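Local coordinates for protein nucleoside diphosphate kinase (Pyrobaculum aerophilum, PDB 1XQI) that probably transfers the gamma phosphate of ATP to nucleoside diphosphates through a phosphorylated enzyme intermediate, making the other nucleoside triphosphates, at residues P14-L19 with R126-V131. The protein carries 6 engineered substitutions. Sequence-based numbering, arbitrary orientation.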
# COMPACT_ATOMS: atom_id res chain seq x y z
N PRO A 14 -0.06 -15.93 -20.34
CA PRO A 14 0.12 -14.59 -19.66
C PRO A 14 -0.40 -14.64 -18.19
O PRO A 14 -1.60 -14.92 -17.96
CB PRO A 14 -0.68 -13.64 -20.49
CG PRO A 14 -1.41 -14.44 -21.58
CD PRO A 14 -1.08 -15.88 -21.44
N VAL A 15 0.51 -14.41 -17.21
CA VAL A 15 0.31 -14.87 -15.80
C VAL A 15 -0.89 -14.21 -15.03
O VAL A 15 -1.13 -12.99 -15.12
CB VAL A 15 1.65 -14.90 -14.97
CG1 VAL A 15 1.55 -15.92 -13.86
CG2 VAL A 15 2.89 -15.26 -15.84
N GLU A 16 -1.62 -15.06 -14.30
CA GLU A 16 -2.91 -14.79 -13.64
C GLU A 16 -2.79 -13.80 -12.46
O GLU A 16 -1.76 -13.72 -11.80
CB GLU A 16 -3.51 -16.15 -13.22
CG GLU A 16 -4.60 -16.13 -12.17
CD GLU A 16 -5.28 -17.50 -11.95
OE1 GLU A 16 -5.32 -18.32 -12.90
OE2 GLU A 16 -5.78 -17.77 -10.83
N LYS A 17 -3.85 -13.03 -12.22
CA LYS A 17 -3.85 -11.94 -11.27
C LYS A 17 -5.10 -12.08 -10.45
O LYS A 17 -6.08 -12.66 -10.90
CB LYS A 17 -3.97 -10.61 -11.99
CG LYS A 17 -2.69 -10.04 -12.44
CD LYS A 17 -2.88 -8.68 -13.07
CE LYS A 17 -2.60 -8.73 -14.55
NZ LYS A 17 -3.84 -9.04 -15.26
N THR A 18 -5.13 -11.48 -9.28
CA THR A 18 -6.36 -11.50 -8.51
C THR A 18 -6.49 -10.23 -7.70
O THR A 18 -5.50 -9.54 -7.47
CB THR A 18 -6.46 -12.76 -7.61
OG1 THR A 18 -7.77 -12.86 -7.04
CG2 THR A 18 -5.35 -12.73 -6.50
N LEU A 19 -7.70 -9.91 -7.26
CA LEU A 19 -7.92 -8.69 -6.51
C LEU A 19 -8.17 -9.06 -5.06
O LEU A 19 -9.04 -9.92 -4.74
CB LEU A 19 -9.14 -7.97 -7.10
CG LEU A 19 -9.59 -6.55 -6.70
CD1 LEU A 19 -10.12 -6.49 -5.30
CD2 LEU A 19 -8.45 -5.56 -6.89
N ARG A 126 -1.56 -19.27 -10.67
CA ARG A 126 -2.85 -19.68 -10.03
C ARG A 126 -3.26 -18.83 -8.84
O ARG A 126 -3.79 -19.33 -7.83
CB ARG A 126 -2.84 -21.18 -9.70
CG ARG A 126 -2.56 -21.99 -10.94
CD ARG A 126 -2.38 -23.47 -10.66
NE ARG A 126 -3.67 -24.06 -10.35
CZ ARG A 126 -3.90 -25.35 -10.22
NH1 ARG A 126 -2.92 -26.22 -10.38
NH2 ARG A 126 -5.12 -25.77 -9.92
N ALA A 127 -3.03 -17.54 -9.02
CA ALA A 127 -3.19 -16.55 -7.99
C ALA A 127 -4.51 -16.60 -7.29
O ALA A 127 -4.55 -16.34 -6.10
CB ALA A 127 -3.01 -15.16 -8.57
N VAL A 128 -5.58 -16.91 -8.01
CA VAL A 128 -6.93 -16.80 -7.47
C VAL A 128 -7.15 -17.87 -6.42
O VAL A 128 -7.58 -17.54 -5.30
CB VAL A 128 -8.02 -16.83 -8.59
CG1 VAL A 128 -9.45 -17.04 -8.04
CG2 VAL A 128 -8.00 -15.56 -9.39
N GLU A 129 -6.85 -19.13 -6.77
CA GLU A 129 -6.94 -20.21 -5.79
C GLU A 129 -5.94 -20.02 -4.63
O GLU A 129 -6.30 -20.28 -3.46
CB GLU A 129 -6.62 -21.57 -6.40
CG GLU A 129 -7.29 -21.91 -7.66
CD GLU A 129 -6.41 -22.89 -8.46
OE1 GLU A 129 -6.28 -22.67 -9.71
OE2 GLU A 129 -5.83 -23.85 -7.84
N ILE A 130 -4.69 -19.65 -4.97
CA ILE A 130 -3.60 -19.48 -3.99
C ILE A 130 -4.06 -18.54 -2.86
O ILE A 130 -4.10 -18.95 -1.68
CB ILE A 130 -2.28 -18.94 -4.65
CG1 ILE A 130 -1.58 -19.99 -5.50
CG2 ILE A 130 -1.34 -18.38 -3.56
CD1 ILE A 130 -1.52 -21.34 -4.86
N VAL A 131 -4.42 -17.32 -3.25
CA VAL A 131 -5.03 -16.30 -2.40
C VAL A 131 -6.31 -16.77 -1.68
O VAL A 131 -6.48 -16.54 -0.49
CB VAL A 131 -5.25 -14.97 -3.19
CG1 VAL A 131 -6.02 -13.96 -2.37
CG2 VAL A 131 -3.87 -14.40 -3.67
O HOH W 1 -2.27 -19.00 -13.45
O HOH W 2 -8.60 -14.94 -5.03
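The carboxylate of Glu-16 meets the first turn of helix 127-135 at Val-128. From CB the side chain runs out extended, with CG anti to the backbone N (chi1 162°), which carries it across the helix start. CG lies against Ala-127, 4.1 Å from that residue's CB, and CD passes over the backbone where Arg-126 joins Ala-127. At the tip OE2 accepts a fairly straight bond from Val-128 N (3.0 Å, 163° at the hydrogen), using its anti lone pair, while a water that accepts from Arg-126 N gives a weak bond to OE1. A glutamate suits this place because its length reaches an amide hydrogen, that of Val-128, which the first turn cannot satisfy internally, and its negative charge is likely to be favoured by the helix dipole. Were an alanine to stand in this position, Val-128 N would probably lose its acceptor and a gap would open beside the helix start. Arg-126, the N-cap residue, pairs instead with Glu-129 one turn on: its NE and the OE1 of Glu-129 are 3.0 Å apart, in the guanidinium plane.

Thr-18 brings both of its branches to the helix. Its methyl CG2 points tip to tip at CG2 of Val-131 (3.6 Å), while OG1 passes CG2 of Val-128 and donates to a water that bonds Val-128 O in turn. Threonine thus combines a methyl for the buried valine with a hydroxyl for the water; the small Ala-127 probably lets the two segments come close, the axes of strand 17-19 and helix 127-131 approaching to 7.5 Å.

In this ferredoxin-like alpha/beta sandwich, strand 17-22 lies between strands 117-123 and 171-173. Helix 127-135 packs across one face of the sheet, with Val-131 also touching Leu-122 and Val-128 touching Ala-180 of helix 177-187.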